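Local coordinates for folylpolyglutamate synthase protein FOLC (Mycobacterium tuberculosis, PDB 2VOS), which probably adds L-glutamate to dihydropteroate and to tetrahydrofolate polyglutamates at the expense of ATP, forming dihydrofolate and lengthening the folate's glutamate tail, at residues Glu259-Val265 against Ala299-Leu304. Numbering follows the deposited sequence.
With ADP (adenosine-5'-diphosphate), chain B.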
loop_
_atom_site.group_PDB
_atom_site.type_symbol
_atom_site.label_atom_id
_atom_site.label_comp_id
_atom_site.label_asym_id
_atom_site.label_seq_id
_atom_site.Cartn_x
_atom_site.Cartn_y
_atom_site.Cartn_z
ATOM N N GLU A 259 8.116 -2.465 -17.407
ATOM C CA GLU A 259 6.864 -3.055 -17.901
ATOM C C GLU A 259 6.656 -2.675 -19.304
ATOM O O GLU A 259 7.006 -1.558 -19.710
ATOM C CB GLU A 259 5.626 -2.733 -17.035
ATOM C CG GLU A 259 4.417 -3.579 -17.479
ATOM C CD GLU A 259 3.226 -3.378 -16.552
ATOM O OE1 GLU A 259 3.435 -2.637 -15.567
ATOM O OE2 GLU A 259 2.122 -3.940 -16.801
ATOM N N ASP A 260 6.174 -3.640 -20.092
ATOM C CA ASP A 260 5.914 -3.466 -21.535
ATOM C C ASP A 260 7.153 -3.443 -22.384
ATOM O O ASP A 260 7.067 -3.204 -23.588
ATOM C CB ASP A 260 5.047 -2.231 -21.834
ATOM C CG ASP A 260 3.657 -2.323 -21.177
ATOM O OD1 ASP A 260 3.075 -3.396 -21.155
ATOM O OD2 ASP A 260 3.162 -1.347 -20.602
ATOM N N SER A 261 8.318 -3.637 -21.785
ATOM C CA SER A 261 9.532 -3.891 -22.593
ATOM C C SER A 261 10.183 -5.234 -22.215
ATOM O O SER A 261 10.460 -6.051 -23.083
ATOM C CB SER A 261 10.585 -2.813 -22.407
ATOM O OG SER A 261 10.213 -1.597 -23.005
ATOM N N GLU A 262 10.471 -5.421 -20.924
ATOM C CA GLU A 262 11.141 -6.621 -20.457
ATOM C C GLU A 262 10.140 -7.600 -19.891
ATOM O O GLU A 262 10.450 -8.755 -19.778
ATOM C CB GLU A 262 12.205 -6.289 -19.381
ATOM C CG GLU A 262 13.539 -5.704 -19.914
ATOM C CD GLU A 262 13.382 -4.312 -20.531
ATOM O OE1 GLU A 262 12.892 -3.409 -19.835
ATOM O OE2 GLU A 262 13.727 -4.117 -21.730
ATOM N N PHE A 263 8.942 -7.141 -19.544
ATOM C CA PHE A 263 7.862 -8.002 -19.020
ATOM C C PHE A 263 6.507 -7.320 -19.265
ATOM O O PHE A 263 6.458 -6.096 -19.493
ATOM C CB PHE A 263 8.055 -8.294 -17.515
ATOM C CG PHE A 263 8.112 -7.059 -16.657
ATOM C CD1 PHE A 263 9.340 -6.381 -16.448
ATOM C CD2 PHE A 263 6.992 -6.592 -16.029
ATOM C CE1 PHE A 263 9.402 -5.224 -15.612
ATOM C CE2 PHE A 263 7.035 -5.399 -15.204
ATOM C CZ PHE A 263 8.221 -4.736 -15.016
ATOM N N ALA A 264 5.403 -8.070 -19.205
ATOM C CA ALA A 264 4.080 -7.490 -19.550
ATOM C C ALA A 264 2.952 -8.413 -19.169
ATOM O O ALA A 264 3.137 -9.625 -19.088
ATOM C CB ALA A 264 3.989 -7.214 -21.077
ATOM N N VAL A 265 1.772 -7.847 -18.944
ATOM C CA VAL A 265 0.568 -8.660 -18.913
ATOM C C VAL A 265 0.203 -8.972 -20.361
ATOM O O VAL A 265 -0.056 -8.058 -21.140
ATOM C CB VAL A 265 -0.562 -7.879 -18.350
ATOM C CG1 VAL A 265 -1.790 -8.754 -18.356
ATOM C CG2 VAL A 265 -0.195 -7.440 -16.912
ATOM N N ALA A 299 -3.527 -6.695 -12.041
ATOM C CA ALA A 299 -2.762 -7.478 -13.005
ATOM C C ALA A 299 -1.395 -6.853 -13.254
ATOM O O ALA A 299 -0.394 -7.552 -13.435
ATOM C CB ALA A 299 -3.571 -7.614 -14.380
ATOM N N HIS A 300 -1.351 -5.524 -13.256
ATOM C CA HIS A 300 -0.085 -4.812 -13.505
ATOM C C HIS A 300 0.838 -4.916 -12.303
ATOM O O HIS A 300 2.059 -5.070 -12.457
ATOM C CB HIS A 300 -0.373 -3.324 -13.871
ATOM C CG HIS A 300 -0.949 -3.204 -15.241
ATOM N ND1 HIS A 300 -0.237 -3.568 -16.373
ATOM C CD2 HIS A 300 -2.189 -2.869 -15.670
ATOM C CE1 HIS A 300 -1.015 -3.463 -17.436
ATOM N NE2 HIS A 300 -2.205 -3.048 -17.038
ATOM N N ASN A 301 0.256 -4.821 -11.106
ATOM C CA ASN A 301 1.001 -5.043 -9.870
ATOM C C ASN A 301 1.536 -6.491 -9.864
ATOM O O ASN A 301 2.681 -6.704 -9.501
ATOM C CB ASN A 301 0.116 -4.878 -8.610
ATOM C CG ASN A 301 -0.325 -3.421 -8.420
ATOM O OD1 ASN A 301 0.262 -2.517 -9.026
ATOM N ND2 ASN A 301 -1.315 -3.196 -7.567
ATOM N N ALA A 302 0.716 -7.461 -10.260
ATOM C CA ALA A 302 1.214 -8.849 -10.357
ATOM C C ALA A 302 2.419 -9.027 -11.235
ATOM O O ALA A 302 3.414 -9.639 -10.843
ATOM C CB ALA A 302 0.100 -9.784 -10.812
ATOM N N VAL A 303 2.397 -8.513 -12.458
ATOM C CA VAL A 303 3.544 -8.811 -13.311
ATOM C C VAL A 303 4.767 -8.027 -12.802
ATOM O O VAL A 303 5.901 -8.462 -12.948
ATOM C CB VAL A 303 3.277 -8.423 -14.795
ATOM C CG1 VAL A 303 3.224 -6.900 -14.960
ATOM C CG2 VAL A 303 4.326 -9.047 -15.704
ATOM N N LEU A 304 4.539 -6.877 -12.174
ATOM C CA LEU A 304 5.656 -6.148 -11.600
ATOM C C LEU A 304 6.307 -6.948 -10.453
ATOM O O LEU A 304 7.534 -6.987 -10.330
ATOM C CB LEU A 304 5.142 -4.794 -11.053
ATOM C CG LEU A 304 6.224 -3.870 -10.515
ATOM C CD1 LEU A 304 7.262 -3.563 -11.633
ATOM C CD2 LEU A 304 5.520 -2.502 -10.075
HETATM P PB ADP B . 0.316 2.031 -1.833
HETATM O O1B ADP B . 0.959 1.088 -0.850
HETATM O O2B ADP B . -0.438 3.149 -1.168
HETATM O O3B ADP B . 1.172 2.486 -2.977
HETATM P PA ADP B . -1.781 -0.028 -2.224
HETATM O O1A ADP B . -2.053 0.069 -0.730
HETATM O O2A ADP B . -1.591 -1.328 -2.988
HETATM O O3A ADP B . -0.760 1.165 -2.690
HETATM O "O5'" ADP B . -3.153 0.566 -2.860
HETATM C "C5'" ADP B . -3.843 1.731 -2.385
HETATM C "C4'" ADP B . -5.035 1.927 -3.347
HETATM O "O4'" ADP B . -4.523 2.253 -4.668
HETATM C "C3'" ADP B . -5.838 0.658 -3.626
HETATM O "O3'" ADP B . -7.010 0.614 -2.839
HETATM C "C2'" ADP B . -6.326 0.706 -5.046
HETATM O "O2'" ADP B . -7.465 1.632 -5.070
HETATM C "C1'" ADP B . -5.253 1.540 -5.697
HETATM N N9 ADP B . -4.185 0.805 -6.434
HETATM C C8 ADP B . -3.343 -0.209 -6.040
HETATM N N7 ADP B . -2.481 -0.515 -7.055
HETATM C C5 ADP B . -2.708 0.390 -8.052
HETATM C C6 ADP B . -2.148 0.678 -9.377
HETATM N N6 ADP B . -1.135 -0.062 -9.876
HETATM N N1 ADP B . -2.729 1.663 -10.072
HETATM C C2 ADP B . -3.787 2.413 -9.668
HETATM N N3 ADP B . -4.350 2.237 -8.444
HETATM C C4 ADP B . -3.842 1.238 -7.650
#
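Glu259 and His300 meet at a junction in the Mur ligase middle domain with its P-loop, where the turn that links edge strand 255-258 to strand 264-271, the first of a three-stranded antiparallel sheet, packs on helix 296-312. Their polar link is a His-carboxylate hydrogen bond: ND1 of His300 donates to OE2 of Glu259. The modelled N-to-O separation is very short, so its exact length is doubtful. An extended Glu259 chain, with CG anti to the backbone N (chi1 -170°), carries the carboxylate to the imidazole edge, the two planes lying 43° apart. The other ring nitrogen, NE2, is hydrogen-bonded to OE2 of Glu296; contacts at both nitrogens are consistent with a restrained imidazole.

Apolar contacts flank this bond. Val303 presents CG2 to the edge of the Phe263 ring, 3.6 Å from CD2, while its CG1 lies 4.0 Å from CG2 of Val265. That same Val265 methyl lies 4.2 Å from CB of Ala299. Beyond Val303, CD1 of Leu304 reaches CZ of Phe263 at 3.7 Å; both side chains also touch Val233 of the central sheet.

On the helix side turned away from the turn, Asn301 makes two hydrogen bonds to the N6/N7 (Hoogsteen) edge of the adenine of ADP: OD1 accepts from N6 at 2.9 Å, and ND2 donates to N7 at 3.0 Å with a nearly straight N-H...N angle of 172°.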